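Local coordinates for ABC transporter binding protein AcbH (Actinoplanes, PDB 3OO8) that binds beta-D-galactopyranose, its exclusively preferred substrate, as the extracellular solute receptor of a bacterial ABC transporter, at residues 42-47 with 329-334; 110-115 with 318-323; 120-125 with 130-135; 139-144 with 359-364; 259-264 with 282-287. The protein carries 2 engineered substitutions. All blocks are in the same frame, centred on the assembly; numbering follows the deposited sequence.

Overall arrangement
The contacts run from one end of the elongated class 2 solute-binding fold to the other. Interactions 2 and 3 touch, with about 11 Å between their centres, and the centre of interaction 1 is about 18 Å from that of interaction 2. Interaction 5 lies on the opposite side of the chain's centre from interaction 2, about 32 Å between centres. Interaction 4 sits nearer the middle, its centre about 10 Å from that of interaction 5. Strand 134-147 serves interactions 3 and 4; its neighbour 257-261 carries interaction 5. Along the chain, interaction 3 is nested within 2, and 2 within 1, whereas interaction 4 crosses both 1 and 2, consistent with a chain that crosses between two lobes framing the galactose site.

Interaction 1. Residues 42-47 with 329-334; sequences KAAFAS and AAFLKT
Ala330 O, joined to Ala44 O across the contact through a water alone, is approached by three groups. The firmest is the ammonium group of Lys333, three residues on: Lys333 NZ lies 2.9 Å from Ala330 O, tilted 34° from the carbonyl plane, so it comes in obliquely. Lys333 N adds a weak bond at 3.3 Å from the same oxygen, and the water gives it a second weak one. That water also donates to Ala44 O at 2.8 Å, which makes it a bridge between the backbones of the two segments. Lys333 reaches Ala330 O because its chain folds back near the tip. Lys333 NZ then donates to a second water, 2.8 Å away, which is also hydrogen-bonded to Ser47 OG.

Beneath these polar bridges the packing is carried by Phe331. With CG anti to the backbone N (chi1 -179°), its ring reaches across to helix 39-56. Phe331 CE1 lies 3.7 Å from Phe45 N and 3.9 Å from Ala44 CB, and also meets the edge of the Phe45 ring near its plane. The Ala44 CB methyl in turn rests 3.6 Å from Phe331 O.

Both phenylalanines belong to an aromatic cluster: Phe45 meets Phe32 edge-to-face, both rings touch Tyr36, and Phe331 lies parallel to Tyr138. The arrangement is a helix-helix contact, water-bridged at its margin and aromatic within, that joins helices 39-56 and 325-332 of the solute-binding fold about 10 Å, side chain to side chain, from the galactose-binding His67.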
# COMPACT_ATOMS: atom_id res chain seq x y z
N LYS A 42 -10.14 -7.61 -14.81
CA LYS A 42 -11.19 -8.61 -14.98
C LYS A 42 -10.75 -9.70 -15.96
O LYS A 42 -10.93 -10.88 -15.71
CB LYS A 42 -12.50 -7.96 -15.44
CG LYS A 42 -13.64 -8.94 -15.64
CD LYS A 42 -14.92 -8.15 -16.02
CE LYS A 42 -16.15 -9.03 -16.01
NZ LYS A 42 -17.32 -8.18 -16.37
N ALA A 43 -10.12 -9.31 -17.06
CA ALA A 43 -9.66 -10.24 -18.06
C ALA A 43 -8.52 -11.07 -17.47
O ALA A 43 -8.46 -12.27 -17.69
CB ALA A 43 -9.18 -9.45 -19.31
N ALA A 44 -7.62 -10.42 -16.75
CA ALA A 44 -6.46 -11.14 -16.18
C ALA A 44 -6.96 -12.18 -15.16
O ALA A 44 -6.45 -13.31 -15.12
CB ALA A 44 -5.46 -10.18 -15.53
N PHE A 45 -7.92 -11.78 -14.33
CA PHE A 45 -8.42 -12.71 -13.31
C PHE A 45 -9.14 -13.87 -13.97
O PHE A 45 -9.06 -15.01 -13.48
CB PHE A 45 -9.37 -12.01 -12.33
CG PHE A 45 -9.75 -12.89 -11.17
CD1 PHE A 45 -8.80 -13.21 -10.21
CD2 PHE A 45 -11.05 -13.33 -10.98
CE1 PHE A 45 -9.09 -14.06 -9.15
CE2 PHE A 45 -11.35 -14.18 -9.91
CZ PHE A 45 -10.37 -14.52 -8.99
N ALA A 46 -9.88 -13.60 -15.02
CA ALA A 46 -10.60 -14.69 -15.73
C ALA A 46 -9.61 -15.71 -16.28
O ALA A 46 -9.79 -16.93 -16.13
CB ALA A 46 -11.46 -14.14 -16.84
N SER A 47 -8.55 -15.21 -16.90
CA SER A 47 -7.51 -16.07 -17.42
C SER A 47 -6.84 -16.86 -16.32
O SER A 47 -6.56 -18.04 -16.47
CB SER A 47 -6.45 -15.23 -18.14
OG SER A 47 -5.47 -16.07 -18.72
N ALA A 329 2.86 -14.41 -11.76
CA ALA A 329 3.36 -13.96 -13.06
C ALA A 329 2.26 -13.93 -14.12
O ALA A 329 2.19 -12.98 -14.90
CB ALA A 329 4.51 -14.83 -13.53
N ALA A 330 1.39 -14.93 -14.10
CA ALA A 330 0.27 -15.01 -15.05
C ALA A 330 -0.68 -13.81 -14.89
O ALA A 330 -0.94 -13.08 -15.85
CB ALA A 330 -0.47 -16.30 -14.88
N PHE A 331 -1.13 -13.56 -13.67
CA PHE A 331 -2.05 -12.43 -13.44
C PHE A 331 -1.43 -11.09 -13.82
O PHE A 331 -2.10 -10.16 -14.30
CB PHE A 331 -2.47 -12.39 -11.96
CG PHE A 331 -3.42 -11.29 -11.66
CD1 PHE A 331 -4.76 -11.45 -11.94
CD2 PHE A 331 -2.97 -10.06 -11.13
CE1 PHE A 331 -5.66 -10.42 -11.68
CE2 PHE A 331 -3.87 -9.06 -10.88
CZ PHE A 331 -5.21 -9.23 -11.15
N LEU A 332 -0.13 -10.96 -13.56
CA LEU A 332 0.54 -9.68 -13.76
C LEU A 332 1.05 -9.38 -15.18
O LEU A 332 1.57 -8.30 -15.42
CB LEU A 332 1.68 -9.51 -12.74
CG LEU A 332 1.19 -9.47 -11.27
CD1 LEU A 332 2.44 -9.55 -10.39
CD2 LEU A 332 0.45 -8.16 -11.01
N LYS A 333 0.85 -10.29 -16.11
CA LYS A 333 1.35 -10.07 -17.49
C LYS A 333 1.01 -8.70 -18.05
O LYS A 333 1.86 -8.04 -18.67
CB LYS A 333 0.82 -11.16 -18.44
CG LYS A 333 1.43 -12.52 -18.22
CD LYS A 333 0.98 -13.48 -19.36
CE LYS A 333 -0.55 -13.64 -19.40
NZ LYS A 333 -1.16 -14.53 -18.35
N THR A 334 -0.23 -8.26 -17.85
CA THR A 334 -0.69 -6.99 -18.39
C THR A 334 -0.74 -5.86 -17.35
O THR A 334 -1.27 -4.80 -17.64
CB THR A 334 -2.10 -7.11 -19.01
OG1 THR A 334 -3.06 -7.53 -18.02
CG2 THR A 334 -2.12 -8.09 -20.17
O HOH W 1 -3.90 -13.75 -16.10
O HOH W 2 -3.37 -14.77 -19.98

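Interaction 2. Residues 110-115 with 318-323; sequences WDKIGG and VLQYIG
Ile113 turns CB and its CG2 methyl to the backbone carbonyls at the end of helix 312-322, while its neighbour Lys112 crosses the Gln320 side chain at about a right angle. These two approaches differ in kind. Ile113 meets backbone: Ile113 CG2 is 3.6 Å from Gln320 O and 3.7 Å from Gly323 O, so a single methyl touches both carbonyl oxygens. CB of Ile113 stands 3.7 Å from Gly323 O as well. Its other branch is placed by CG1 lying between the backbone N and the carbonyl carbon (chi1 69°). From there Ile113 CD1 extends to 4.1 Å from Gly323 CA, and it also covers a face of the Trp110 ring, 3.9 Å above the plane over its centre.

The last turns of helices 107-113 and 312-322 thus pack together, and both helices lie against strand 134-147 of the solute-binding fold. From helix 312-322, Leu319 and Ile322 rest on Val135 of that strand and on Phe303. From helix 107-113, Trp110 packs on Pro136 and its NE1 donates to Leu134 O. Gly323 is the first residue after helix 312-322 to leave helical geometry. Gly323 N is still held by Leu319 O at 2.9 Å, and weakly by Gln320 O. Having no side chain, Gly323 brings its backbone directly against the isoleucine.

Nearer the surface, Lys112 leaves its helix with CG anti to the backbone N, which sets Lys112 CG 4.2 Å from Gln320 CD. The bend at chi2 (89°) then carries CD and the ammonium group away. Gln320, extended beyond CG, offers its amide end to the aliphatic part of the lysine.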
# COMPACT_ATOMS: atom_id res chain seq x y z
N TRP A 110 -1.24 -22.57 4.08
CA TRP A 110 0.08 -22.00 4.36
C TRP A 110 1.18 -23.02 4.67
O TRP A 110 2.34 -22.78 4.41
CB TRP A 110 -0.04 -20.85 5.38
CG TRP A 110 -0.42 -19.52 4.71
CD1 TRP A 110 -1.66 -19.06 4.45
CD2 TRP A 110 0.50 -18.54 4.24
NE1 TRP A 110 -1.59 -17.81 3.83
CE2 TRP A 110 -0.27 -17.48 3.70
CE3 TRP A 110 1.89 -18.46 4.22
CZ2 TRP A 110 0.32 -16.35 3.14
CZ3 TRP A 110 2.49 -17.33 3.66
CH2 TRP A 110 1.69 -16.28 3.13
N ASP A 111 0.77 -24.19 5.16
CA ASP A 111 1.73 -25.28 5.35
C ASP A 111 2.33 -25.66 3.98
O ASP A 111 3.49 -26.08 3.89
CB ASP A 111 1.01 -26.51 5.94
CG ASP A 111 0.61 -26.34 7.39
OD1 ASP A 111 1.19 -25.49 8.10
OD2 ASP A 111 -0.29 -27.09 7.83
N LYS A 112 1.55 -25.50 2.92
CA LYS A 112 2.03 -25.85 1.58
C LYS A 112 2.73 -24.68 0.87
O LYS A 112 3.74 -24.87 0.18
CB LYS A 112 0.84 -26.31 0.75
CG LYS A 112 1.04 -26.30 -0.75
CD LYS A 112 1.63 -27.59 -1.28
CE LYS A 112 1.34 -27.70 -2.78
NZ LYS A 112 2.15 -28.76 -3.44
N ILE A 113 2.19 -23.48 1.03
CA ILE A 113 2.77 -22.37 0.29
C ILE A 113 3.75 -21.48 1.05
O ILE A 113 4.40 -20.64 0.44
CB ILE A 113 1.69 -21.43 -0.28
CG1 ILE A 113 1.00 -20.66 0.85
CG2 ILE A 113 0.63 -22.22 -1.07
CD1 ILE A 113 0.04 -19.59 0.34
N GLY A 114 3.86 -21.66 2.37
CA GLY A 114 4.66 -20.78 3.21
C GLY A 114 6.11 -20.60 2.78
O GLY A 114 6.67 -19.53 2.98
N GLY A 115 6.72 -21.63 2.20
CA GLY A 115 8.12 -21.59 1.79
C GLY A 115 8.41 -20.56 0.72
O GLY A 115 9.56 -20.18 0.49
N VAL A 318 -7.55 -24.14 -4.67
CA VAL A 318 -7.42 -22.98 -5.56
C VAL A 318 -6.51 -21.96 -4.88
O VAL A 318 -5.65 -21.35 -5.52
CB VAL A 318 -8.79 -22.42 -6.00
CG1 VAL A 318 -8.59 -21.12 -6.82
CG2 VAL A 318 -9.52 -23.42 -6.91
N LEU A 319 -6.69 -21.74 -3.57
CA LEU A 319 -5.78 -20.83 -2.87
C LEU A 319 -4.32 -21.29 -2.93
O LEU A 319 -3.42 -20.47 -3.05
CB LEU A 319 -6.21 -20.65 -1.41
CG LEU A 319 -7.45 -19.81 -1.12
CD1 LEU A 319 -7.81 -19.86 0.39
CD2 LEU A 319 -7.33 -18.34 -1.59
N GLN A 320 -4.07 -22.59 -2.79
CA GLN A 320 -2.71 -23.11 -2.92
C GLN A 320 -2.11 -22.73 -4.26
O GLN A 320 -0.95 -22.35 -4.32
CB GLN A 320 -2.69 -24.62 -2.71
CG GLN A 320 -2.96 -24.94 -1.29
CD GLN A 320 -3.11 -26.42 -1.00
OE1 GLN A 320 -2.87 -27.27 -1.86
NE2 GLN A 320 -3.50 -26.75 0.23
N TYR A 321 -2.90 -22.82 -5.32
CA TYR A 321 -2.44 -22.43 -6.65
C TYR A 321 -2.16 -20.93 -6.72
O TYR A 321 -1.15 -20.48 -7.31
CB TYR A 321 -3.45 -22.87 -7.73
CG TYR A 321 -3.09 -22.30 -9.08
CD1 TYR A 321 -2.17 -22.95 -9.91
CD2 TYR A 321 -3.58 -21.08 -9.48
CE1 TYR A 321 -1.78 -22.39 -11.10
CE2 TYR A 321 -3.22 -20.54 -10.67
CZ TYR A 321 -2.33 -21.18 -11.46
OH TYR A 321 -1.99 -20.56 -12.65
N ILE A 322 -3.05 -20.15 -6.12
CA ILE A 322 -2.88 -18.70 -6.16
C ILE A 322 -1.58 -18.29 -5.45
O ILE A 322 -0.94 -17.30 -5.82
CB ILE A 322 -4.13 -18.01 -5.53
CG1 ILE A 322 -5.32 -18.13 -6.50
CG2 ILE A 322 -3.83 -16.54 -5.15
CD1 ILE A 322 -6.66 -17.54 -5.98
N GLY A 323 -1.23 -19.03 -4.40
CA GLY A 323 -0.01 -18.73 -3.63
C GLY A 323 1.24 -19.28 -4.27
O GLY A 323 2.08 -19.87 -3.57

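Interaction 3. Residues 120-125 with 130-135; sequences AAKSLS and GHYYLV. With GOL (glycerol), chain H.
Ser125 O takes two backbone N-H groups from the opposing segment, 130-135. Tyr133 N, 2.9 Å from Ser125 O, makes the straighter bond, with 176° at the hydrogen, and approaches nearly along the C=O axis. Leu134 N is 3.2 Å from Ser125 O; its bond is more bent at 150°, but it lies in the carbonyl plane on a lone pair. Two consecutive amides thus share one acceptor. The serine hydroxyl turns the other way: with chi1 at -62° it folds back on the helix, and Ser125 OG donates to Ala121 O at 2.8 Å.

Further out, the Tyr132 ring turns its edge to the helix, with Tyr132 CD1 4.0 Å from Ser125 CB. Its hydroxyl comes against the CB-CD run of Lys122, the two side chains crossing at a slant; CB, CG and CD of Lys122 are each 3.4 Å from Tyr132 OH. A glycerol, probably from the crystallisation liquor, continues this row. Its O2 makes a short hydrogen bond of 2.5 Å with Tyr132 OH, and its O1 receives a weak one from Lys122 NZ.

On the buried side Leu124 CD1 meets Leu134 CD2 at 4.0 Å. The whole is the helix-to-strand connection by which the chain passes from helix 119-124 into strand 134-147 of the solute-binding fold; helix 107-113 stacks Trp110 on Tyr132, and Leu94 of helix 92-99 packs against Leu134.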
# COMPACT_ATOMS: atom_id res chain seq x y z
N ALA A 120 7.54 -10.63 6.01
CA ALA A 120 6.57 -9.55 5.83
C ALA A 120 5.26 -10.07 5.22
O ALA A 120 4.18 -9.61 5.60
CB ALA A 120 7.16 -8.40 4.95
N ALA A 121 5.38 -10.95 4.22
CA ALA A 121 4.23 -11.51 3.53
C ALA A 121 3.37 -12.36 4.44
O ALA A 121 2.12 -12.32 4.37
CB ALA A 121 4.70 -12.34 2.31
N LYS A 122 4.04 -13.12 5.31
CA LYS A 122 3.33 -13.93 6.29
C LYS A 122 2.59 -13.04 7.29
O LYS A 122 1.38 -13.22 7.50
CB LYS A 122 4.30 -14.88 6.99
CG LYS A 122 4.85 -15.93 6.03
CD LYS A 122 5.86 -16.84 6.69
CE LYS A 122 6.35 -17.84 5.65
NZ LYS A 122 7.33 -18.82 6.17
N SER A 123 3.28 -12.02 7.82
CA SER A 123 2.64 -11.09 8.77
C SER A 123 1.36 -10.45 8.25
O SER A 123 0.35 -10.40 8.97
CB SER A 123 3.60 -9.96 9.18
OG SER A 123 4.68 -10.54 9.89
N LEU A 124 1.41 -9.89 7.05
CA LEU A 124 0.23 -9.23 6.51
C LEU A 124 -0.93 -10.15 6.16
O LEU A 124 -2.04 -9.68 5.92
CB LEU A 124 0.59 -8.34 5.31
CG LEU A 124 1.18 -9.02 4.06
CD1 LEU A 124 0.05 -9.61 3.18
CD2 LEU A 124 2.08 -8.06 3.25
N SER A 125 -0.67 -11.46 6.22
CA SER A 125 -1.67 -12.46 5.89
C SER A 125 -2.38 -13.04 7.12
O SER A 125 -3.28 -13.83 6.98
CB SER A 125 -1.05 -13.58 5.04
OG SER A 125 -0.56 -13.04 3.81
N GLY A 130 -3.22 -14.89 15.18
CA GLY A 130 -2.04 -15.57 14.67
C GLY A 130 -2.32 -16.60 13.57
O GLY A 130 -1.36 -17.12 13.00
N HIS A 131 -3.58 -16.89 13.29
CA HIS A 131 -3.91 -17.79 12.17
C HIS A 131 -3.79 -17.01 10.86
O HIS A 131 -3.99 -15.80 10.84
CB HIS A 131 -5.34 -18.29 12.23
CG HIS A 131 -5.58 -19.26 13.35
ND1 HIS A 131 -4.96 -20.48 13.41
CD2 HIS A 131 -6.36 -19.17 14.45
CE1 HIS A 131 -5.34 -21.11 14.51
NE2 HIS A 131 -6.19 -20.34 15.16
N TYR A 132 -3.53 -17.75 9.78
CA TYR A 132 -3.54 -17.15 8.44
C TYR A 132 -4.97 -17.04 7.91
O TYR A 132 -5.77 -17.94 8.10
CB TYR A 132 -2.77 -18.05 7.48
CG TYR A 132 -1.27 -18.01 7.64
CD1 TYR A 132 -0.52 -16.96 7.11
CD2 TYR A 132 -0.58 -19.03 8.31
CE1 TYR A 132 0.85 -16.90 7.26
CE2 TYR A 132 0.81 -18.97 8.45
CZ TYR A 132 1.52 -17.91 7.92
OH TYR A 132 2.89 -17.84 8.00
N TYR A 133 -5.30 -15.94 7.22
CA TYR A 133 -6.63 -15.72 6.65
C TYR A 133 -6.58 -15.26 5.19
O TYR A 133 -7.59 -15.31 4.48
CB TYR A 133 -7.45 -14.73 7.50
CG TYR A 133 -7.81 -15.29 8.86
CD1 TYR A 133 -8.89 -16.12 9.00
CD2 TYR A 133 -7.04 -14.96 9.99
CE1 TYR A 133 -9.24 -16.65 10.25
CE2 TYR A 133 -7.37 -15.49 11.23
CZ TYR A 133 -8.46 -16.32 11.33
OH TYR A 133 -8.81 -16.83 12.58
N LEU A 134 -5.41 -14.80 4.76
CA LEU A 134 -5.25 -14.24 3.42
C LEU A 134 -4.18 -15.00 2.63
O LEU A 134 -3.16 -15.40 3.20
CB LEU A 134 -4.79 -12.78 3.53
CG LEU A 134 -4.71 -11.93 2.23
CD1 LEU A 134 -6.06 -11.27 1.94
CD2 LEU A 134 -3.59 -10.89 2.27
N VAL A 135 -4.39 -15.11 1.31
CA VAL A 135 -3.27 -15.45 0.42
C VAL A 135 -2.99 -14.21 -0.42
O VAL A 135 -3.87 -13.80 -1.17
CB VAL A 135 -3.56 -16.57 -0.57
CG1 VAL A 135 -2.34 -16.72 -1.50
CG2 VAL A 135 -3.80 -17.88 0.17
C1 GOL H . 6.01 -20.31 10.16
O1 GOL H . 6.59 -19.23 9.47
C2 GOL H . 4.50 -20.11 10.22
O2 GOL H . 3.99 -19.91 8.92
C3 GOL H . 4.17 -18.90 11.10
O3 GOL H . 5.19 -17.94 10.95

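Interaction 4. Residues 139-144 with 359-364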
# COMPACT_ATOMS: atom_id res chain seq x y z
N ASN A 139 1.66 -6.40 -4.69
CA ASN A 139 1.66 -5.07 -4.06
C ASN A 139 2.41 -4.06 -4.91
O ASN A 139 2.90 -4.41 -6.00
CB ASN A 139 2.08 -5.11 -2.57
CG ASN A 139 3.43 -5.78 -2.33
OD1 ASN A 139 4.28 -5.85 -3.22
ND2 ASN A 139 3.62 -6.25 -1.10
N TYR A 140 2.54 -2.82 -4.44
CA TYR A 140 3.34 -1.79 -5.15
C TYR A 140 3.83 -0.82 -4.08
O TYR A 140 3.21 -0.69 -3.04
CB TYR A 140 2.51 -1.07 -6.22
CG TYR A 140 1.43 -0.23 -5.61
CD1 TYR A 140 1.67 1.09 -5.25
CD2 TYR A 140 0.16 -0.77 -5.39
CE1 TYR A 140 0.66 1.86 -4.67
CE2 TYR A 140 -0.83 -0.01 -4.81
CZ TYR A 140 -0.57 1.29 -4.46
OH TYR A 140 -1.54 2.10 -3.88
N PRO A 141 4.92 -0.11 -4.38
CA PRO A 141 5.56 0.71 -3.34
C PRO A 141 5.22 2.19 -3.32
O PRO A 141 4.84 2.77 -4.34
CB PRO A 141 7.04 0.56 -3.70
CG PRO A 141 7.00 0.56 -5.25
CD PRO A 141 5.76 -0.26 -5.59
N TRP A 142 5.34 2.77 -2.13
CA TRP A 142 5.27 4.23 -1.91
C TRP A 142 6.71 4.65 -1.62
O TRP A 142 7.24 4.36 -0.55
CB TRP A 142 4.36 4.55 -0.72
CG TRP A 142 2.93 4.70 -1.12
CD1 TRP A 142 2.07 3.71 -1.58
CD2 TRP A 142 2.19 5.91 -1.12
NE1 TRP A 142 0.83 4.26 -1.85
CE2 TRP A 142 0.90 5.61 -1.61
CE3 TRP A 142 2.50 7.23 -0.76
CZ2 TRP A 142 -0.11 6.59 -1.70
CZ3 TRP A 142 1.49 8.21 -0.89
CH2 TRP A 142 0.23 7.88 -1.37
N VAL A 143 7.30 5.39 -2.56
CA VAL A 143 8.74 5.67 -2.56
C VAL A 143 8.95 7.04 -3.22
O VAL A 143 7.99 7.64 -3.67
CB VAL A 143 9.52 4.57 -3.39
CG1 VAL A 143 9.62 3.26 -2.60
CG2 VAL A 143 8.83 4.26 -4.70
N VAL A 144 10.19 7.53 -3.21
CA VAL A 144 10.50 8.89 -3.73
C VAL A 144 11.04 8.75 -5.16
O VAL A 144 12.11 8.16 -5.40
CB VAL A 144 11.63 9.55 -2.89
CG1 VAL A 144 11.84 10.97 -3.41
CG2 VAL A 144 11.34 9.57 -1.38
N ALA A 359 12.66 -5.73 -5.50
CA ALA A 359 13.84 -5.71 -4.67
C ALA A 359 13.64 -4.90 -3.39
O ALA A 359 13.93 -5.38 -2.30
CB ALA A 359 15.01 -5.16 -5.47
N GLU A 360 13.08 -3.69 -3.53
CA GLU A 360 12.95 -2.80 -2.38
C GLU A 360 11.82 -3.23 -1.45
O GLU A 360 11.97 -3.20 -0.23
CB GLU A 360 12.79 -1.35 -2.82
CG GLU A 360 14.08 -0.84 -3.50
CD GLU A 360 15.29 -0.91 -2.58
OE1 GLU A 360 15.15 -0.70 -1.34
OE2 GLU A 360 16.40 -1.15 -3.11
N ILE A 361 10.69 -3.67 -2.00
CA ILE A 361 9.67 -4.22 -1.11
C ILE A 361 10.13 -5.49 -0.37
O ILE A 361 9.84 -5.69 0.82
CB ILE A 361 8.35 -4.48 -1.86
CG1 ILE A 361 7.82 -3.16 -2.42
CG2 ILE A 361 7.36 -5.16 -0.91
CD1 ILE A 361 6.64 -3.35 -3.43
N GLY A 362 10.90 -6.32 -1.06
CA GLY A 362 11.38 -7.56 -0.44
C GLY A 362 12.36 -7.38 0.71
O GLY A 362 12.47 -8.25 1.59
N LYS A 363 13.05 -6.25 0.73
CA LYS A 363 13.98 -5.92 1.82
C LYS A 363 13.26 -5.52 3.11
O LYS A 363 13.82 -5.67 4.21
CB LYS A 363 14.93 -4.79 1.40
CG LYS A 363 15.92 -5.15 0.32
CD LYS A 363 16.55 -3.83 -0.17
CE LYS A 363 17.63 -4.03 -1.15
NZ LYS A 363 18.07 -2.65 -1.53
N CYS A 364 12.01 -5.08 3.02
CA CYS A 364 11.31 -4.63 4.22
C CYS A 364 10.97 -5.77 5.20
O CYS A 364 10.46 -6.82 4.80
CB CYS A 364 10.01 -3.94 3.84
SG CYS A 364 10.29 -2.41 2.94
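Ile361 points from helix 352-363 toward residues 139-141, and its side chain makes nearly the whole contact. CB itself stays back, but both branches touch the segment just before the regular strand 142-144. The Ile361 and Asn139 side chains slide past each other in opposite directions, and Ile361 CG2, set anti to the backbone N, comes 3.9 Å from both OD1 and ND2 of Asn139. Ile361 CG1 takes the other direction (chi1 -61°) and comes 4.0 Å from Pro141 CB. Because chi2 is extended (169°), CD1 is carried furthest along the chain, to where it meets three residues. There Ile361 CD1 lies 3.4 Å from Asn139 OD1 and 3.8 Å from both Pro141 N and Tyr140 C. It also meets the proline ring, 3.9 Å from Pro141 CD, with the two side chains crossing at about a right angle.

Strand 134-147 runs through the mixed sheet shared by both parts of the class 2 fold, consistent with a crossing segment between the lobes, and helix 352-363 packs on it. Trp142, next in the strand, binds beta-D-galactose and stacks on Phe370.

The Asn139 amide is not left to the isoleucine methyls alone, since ND2 donates to Thr300 OG1, which would fix the rotation that brings OD1 to CD1. Met296 of strand 295-297 covers both Pro141 and Ile361. At the rim of the helix, Lys363 NZ forms a salt bridge with Glu360 OE2 at 2.7 Å, meeting the carboxylate on its syn side but 32° out of its plane.

Interaction 5. Residues 259-264 with 282-287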
# COMPACT_ATOMS: atom_id res chain seq x y z
N MET A 259 11.99 15.79 -7.02
CA MET A 259 11.50 14.50 -6.47
C MET A 259 9.99 14.52 -6.24
O MET A 259 9.35 15.59 -6.20
CB MET A 259 12.15 14.26 -5.10
CG MET A 259 13.68 14.30 -5.09
SD MET A 259 14.45 14.17 -3.45
CE MET A 259 14.26 15.80 -2.73
N MET A 260 9.39 13.35 -6.09
CA MET A 260 7.99 13.29 -5.66
C MET A 260 7.76 11.96 -4.94
O MET A 260 8.16 10.90 -5.45
CB MET A 260 7.03 13.38 -6.83
CG MET A 260 5.58 13.25 -6.36
SD MET A 260 4.49 13.66 -7.75
CE MET A 260 2.88 13.43 -7.00
N PHE A 261 7.17 12.02 -3.75
CA PHE A 261 6.90 10.80 -2.96
C PHE A 261 5.45 10.39 -3.17
O PHE A 261 4.55 11.14 -2.85
CB PHE A 261 7.15 11.07 -1.44
CG PHE A 261 6.83 9.89 -0.54
CD1 PHE A 261 7.71 8.82 -0.49
CD2 PHE A 261 5.68 9.87 0.24
CE1 PHE A 261 7.47 7.74 0.33
CE2 PHE A 261 5.41 8.77 1.04
CZ PHE A 261 6.34 7.72 1.09
N GLN A 262 5.23 9.21 -3.74
CA GLN A 262 3.86 8.68 -3.85
C GLN A 262 3.92 7.21 -4.30
O GLN A 262 5.01 6.62 -4.33
CB GLN A 262 2.97 9.54 -4.78
CG GLN A 262 1.72 10.01 -4.09
CD GLN A 262 0.83 10.88 -4.94
OE1 GLN A 262 0.83 12.11 -4.78
NE2 GLN A 262 0.07 10.27 -5.82
N GLY A 263 2.78 6.62 -4.63
CA GLY A 263 2.75 5.22 -5.08
C GLY A 263 3.23 5.06 -6.51
O GLY A 263 3.02 5.95 -7.33
N SER A 264 3.89 3.94 -6.83
CA SER A 264 4.37 3.79 -8.22
C SER A 264 3.24 3.70 -9.26
O SER A 264 3.41 4.16 -10.40
CB SER A 264 5.26 2.56 -8.37
OG SER A 264 4.44 1.44 -8.19
N PHE A 282 14.01 6.11 -5.00
CA PHE A 282 14.72 5.63 -3.82
C PHE A 282 13.73 5.53 -2.66
O PHE A 282 12.71 6.21 -2.66
CB PHE A 282 15.98 6.45 -3.48
CG PHE A 282 15.74 7.94 -3.26
CD1 PHE A 282 15.29 8.40 -2.02
CD2 PHE A 282 15.96 8.86 -4.27
CE1 PHE A 282 15.08 9.72 -1.78
CE2 PHE A 282 15.73 10.20 -4.04
CZ PHE A 282 15.30 10.64 -2.79
N VAL A 283 13.99 4.63 -1.70
CA VAL A 283 13.10 4.59 -0.55
C VAL A 283 13.26 5.82 0.33
O VAL A 283 14.32 6.45 0.39
CB VAL A 283 13.27 3.27 0.26
CG1 VAL A 283 13.14 2.11 -0.69
CG2 VAL A 283 14.62 3.19 0.99
N PHE A 284 12.19 6.18 1.03
CA PHE A 284 12.29 7.35 1.89
C PHE A 284 13.47 7.19 2.85
O PHE A 284 13.65 6.10 3.43
CB PHE A 284 10.99 7.54 2.67
CG PHE A 284 10.81 8.93 3.24
CD1 PHE A 284 10.10 9.88 2.50
CD2 PHE A 284 11.32 9.28 4.48
CE1 PHE A 284 9.89 11.17 2.99
CE2 PHE A 284 11.11 10.57 5.00
CZ PHE A 284 10.42 11.52 4.24
N PRO A 285 14.29 8.24 3.03
CA PRO A 285 15.51 8.09 3.86
C PRO A 285 15.28 7.73 5.33
O PRO A 285 14.18 7.92 5.85
CB PRO A 285 16.18 9.46 3.74
CG PRO A 285 15.75 9.91 2.36
CD PRO A 285 14.28 9.56 2.36
N ALA A 286 16.32 7.21 5.97
CA ALA A 286 16.25 6.80 7.38
C ALA A 286 16.25 8.05 8.25
O ALA A 286 16.98 9.04 7.96
CB ALA A 286 17.44 5.96 7.71
N ILE A 287 15.42 8.04 9.30
CA ILE A 287 15.43 9.10 10.29
C ILE A 287 15.95 8.56 11.61
O ILE A 287 16.93 9.06 12.15
CB ILE A 287 14.02 9.70 10.49
CG1 ILE A 287 13.54 10.34 9.18
CG2 ILE A 287 14.05 10.71 11.66
CD1 ILE A 287 12.09 10.88 9.22
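Next to the galactose pocket, a T-shaped aromatic pair and a Met-aromatic contact join strand 257-261 to the end of strand 279-282 and the loop that follows it in the solute-binding fold. The pair is Phe261 with Phe284. The edge of Phe284 points at the face of Phe261, with centroids 5.5 Å apart and planes at 77°. Phe284 CD1 does the touching, 4.0 Å from both Phe261 CD1 and Phe261 CE1, so it sits over one side of that ring. Each CG is anti to its own backbone N (chi1 177° for Phe261), which directs the two rings toward one another.

Phe261 also lies about 4 Å, side chain to side chain, from Trp142, which binds beta-D-galactose, so this ring adjoins a residue of the sugar site. Ile196 of helix 191-201 packs on both Phe261 and Phe284, while Phe284 O accepts a hydrogen bond from Arg200 NH2.

Two residues earlier in each segment, Met259 approaches Phe282 from the ring edge rather than over a face. The sulfur is 83° off the ring normal, nearly in the plane. The thioether bends at chi3 so that CE turns away and Met259 SD alone meets Phe282 CZ, at 3.7 Å.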